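Local coordinates for BH1328 protein (Bacillus halodurans, PDB 2O5A), which probably acts as a ribosomal silencing factor, binding protein uL14 of the large subunit and preventing the 30S and 50S subunits from associating, which represses translation, at residues Gln4-Leu9 with Gln62-Lys67. Numbering follows the deposited sequence.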
loop_
_atom_site.group_PDB
_atom_site.type_symbol
_atom_site.label_atom_id
_atom_site.label_comp_id
_atom_site.label_asym_id
_atom_site.label_seq_id
_atom_site.Cartn_x
_atom_site.Cartn_y
_atom_site.Cartn_z
ATOM N N GLN A 4 -10.229 -19.530 -4.567
ATOM C CA GLN A 4 -11.078 -18.828 -5.519
ATOM C C GLN A 4 -12.538 -18.752 -5.094
ATOM O O GLN A 4 -13.329 -18.049 -5.721
ATOM C CB GLN A 4 -10.985 -19.484 -6.898
ATOM C CG GLN A 4 -9.608 -19.402 -7.537
ATOM C CD GLN A 4 -9.639 -19.710 -9.021
ATOM O OE1 GLN A 4 -8.611 -19.676 -9.696
ATOM N NE2 GLN A 4 -10.825 -20.011 -9.539
ATOM N N GLU A 5 -12.901 -19.471 -4.037
ATOM C CA GLU A 5 -14.278 -19.454 -3.559
ATOM C C GLU A 5 -14.666 -18.097 -2.986
ATOM O O GLU A 5 -15.750 -17.587 -3.267
ATOM C CB GLU A 5 -14.495 -20.546 -2.509
ATOM C CG GLU A 5 -14.526 -21.950 -3.090
ATOM C CD GLU A 5 -13.211 -22.683 -2.924
ATOM O OE1 GLU A 5 -13.103 -23.825 -3.420
ATOM O OE2 GLU A 5 -12.288 -22.124 -2.297
ATOM N N LEU A 6 -13.785 -17.514 -2.180
ATOM C CA LEU A 6 -14.055 -16.207 -1.594
ATOM C C LEU A 6 -13.786 -15.167 -2.676
ATOM O O LEU A 6 -14.554 -14.221 -2.855
ATOM C CB LEU A 6 -13.127 -15.948 -0.403
ATOM C CG LEU A 6 -13.742 -15.443 0.908
ATOM C CD1 LEU A 6 -12.717 -14.577 1.631
ATOM C CD2 LEU A 6 -15.001 -14.634 0.636
ATOM N N LEU A 7 -12.688 -15.366 -3.398
ATOM C CA LEU A 7 -12.279 -14.466 -4.468
ATOM C C LEU A 7 -13.355 -14.317 -5.539
ATOM O O LEU A 7 -13.669 -13.202 -5.954
ATOM C CB LEU A 7 -10.976 -14.964 -5.096
ATOM C CG LEU A 7 -10.270 -14.033 -6.083
ATOM C CD1 LEU A 7 -10.048 -12.669 -5.447
ATOM C CD2 LEU A 7 -8.944 -14.652 -6.495
ATOM N N GLN A 8 -13.915 -15.436 -5.996
ATOM C CA GLN A 8 -14.968 -15.383 -7.006
ATOM C C GLN A 8 -16.201 -14.741 -6.397
ATOM O O GLN A 8 -17.000 -14.113 -7.091
ATOM C CB GLN A 8 -15.342 -16.782 -7.502
ATOM C CG GLN A 8 -14.588 -17.251 -8.730
ATOM C CD GLN A 8 -15.382 -18.269 -9.529
ATOM O OE1 GLN A 8 -15.841 -19.275 -8.990
ATOM N NE2 GLN A 8 -15.548 -18.007 -10.821
ATOM N N LEU A 9 -16.347 -14.912 -5.088
ATOM C CA LEU A 9 -17.475 -14.356 -4.359
ATOM C C LEU A 9 -17.350 -12.837 -4.357
ATOM O O LEU A 9 -18.334 -12.119 -4.543
ATOM C CB LEU A 9 -17.477 -14.886 -2.922
ATOM C CG LEU A 9 -18.754 -14.716 -2.098
ATOM C CD1 LEU A 9 -19.916 -15.398 -2.802
ATOM C CD2 LEU A 9 -18.549 -15.322 -0.721
ATOM N N GLN A 62 -23.414 -14.954 2.713
ATOM C CA GLN A 62 -22.603 -16.164 2.725
ATOM C C GLN A 62 -22.082 -16.439 4.133
ATOM O O GLN A 62 -21.478 -17.481 4.390
ATOM C CB GLN A 62 -21.426 -16.004 1.758
ATOM C CG GLN A 62 -21.090 -17.251 0.951
ATOM C CD GLN A 62 -22.284 -17.787 0.181
ATOM O OE1 GLN A 62 -23.099 -17.021 -0.337
ATOM N NE2 GLN A 62 -22.384 -19.107 0.089
ATOM N N GLY A 63 -22.319 -15.494 5.038
ATOM C CA GLY A 63 -21.875 -15.651 6.411
ATOM C C GLY A 63 -20.372 -15.544 6.581
ATOM O O GLY A 63 -19.767 -16.328 7.311
ATOM N N ILE A 64 -19.767 -14.570 5.907
ATOM C CA ILE A 64 -18.329 -14.360 5.989
ATOM C C ILE A 64 -18.036 -13.161 6.883
ATOM O O ILE A 64 -18.556 -12.069 6.665
ATOM C CB ILE A 64 -17.730 -14.117 4.589
ATOM C CG1 ILE A 64 -18.001 -15.331 3.699
ATOM C CG2 ILE A 64 -16.233 -13.861 4.695
ATOM C CD1 ILE A 64 -17.935 -15.031 2.222
ATOM N N GLU A 65 -17.150 -13.323 7.834
ATOM C CA GLU A 65 -16.879 -12.282 8.756
ATOM C C GLU A 65 -16.031 -11.227 8.175
ATOM O O GLU A 65 -14.962 -11.487 7.734
ATOM C CB GLU A 65 -16.178 -12.804 9.974
ATOM C CG GLU A 65 -16.599 -14.184 10.444
ATOM C CD GLU A 65 -17.845 -14.194 11.307
ATOM O OE1 GLU A 65 -18.774 -14.969 11.028
ATOM O OE2 GLU A 65 -17.885 -13.437 12.267
ATOM N N ILE A 66 -16.519 -10.003 8.219
ATOM C CA ILE A 66 -15.775 -8.865 7.693
ATOM C C ILE A 66 -14.862 -8.386 8.812
ATOM O O ILE A 66 -15.324 -7.861 9.826
ATOM C CB ILE A 66 -16.708 -7.706 7.269
ATOM C CG1 ILE A 66 -17.623 -8.159 6.129
ATOM C CG2 ILE A 66 -15.884 -6.509 6.814
ATOM C CD1 ILE A 66 -18.631 -7.118 5.694
ATOM N N LYS A 67 -13.563 -8.579 8.622
ATOM C CA LYS A 67 -12.581 -8.189 9.621
ATOM C C LYS A 67 -12.358 -6.683 9.662
ATOM O O LYS A 67 -12.212 -6.100 10.738
ATOM C CB LYS A 67 -11.264 -8.918 9.352
ATOM C CG LYS A 67 -11.434 -10.425 9.264
ATOM C CD LYS A 67 -10.118 -11.157 9.426
ATOM C CE LYS A 67 -10.362 -12.645 9.603
ATOM N NZ LYS A 67 -9.152 -13.357 10.090
#
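Leu-6 and Leu-9 meet Ile-64 and Gln-62 in a small apolar contact of the alpha/beta fold of the Iojap/RsfS family, where the first turns of helix 4-16 pack against the loop joining helix 45-61 to strand 68-70. The evidence for side-chain packing alone is direct: no hydrogen bond crosses between the segments, the nearest CA pairs, Leu-6 with Ile-64 and Leu-9 with Gln-62, are both 8.9 Å apart, and the summed buried surface is 152 Å².

Among the aliphatic contacts, Ile-64 is shared by both leucines. Its CG1 lies anti to the carbonyl carbon and beside the backbone N (chi1 -60°), and from there CD1 extends to the helix. Leu-9 and Ile-64 reach toward each other tip to tip, CD2 of the leucine directed at CD1 of the isoleucine; the modelled separation is too short to be trusted, so only the neighbourhood of the two groups is meaningful. Leu-6 differs: its side chain runs past that of Ile-64 in the opposite direction, and Leu-6 CD2 lies 3.4 Å from Ile-64 CD1. Outside the two segments, Leu-6 also touches Leu-82 and Leu-9 touches Val-58, which ties the contact to helix 45-61 and to the loop between strands 77-81 and 85-91.

The second kind of contact uses the aliphatic part of a polar residue. The chain turns out of helix 45-61 at Gly-63, whose phi is positive (71°), between Gln-62 and Ile-64, whose CB atoms both point toward helix 4-16. Gln-62 lays CB and CG across Leu-9 at a slant, with CB 3.9 Å from Leu-9 CD2, while a bend at chi2 (55°) turns the chain beyond CG. At this exposed margin, Gln-62 CG lies 3.6 Å from Leu-9 CD2.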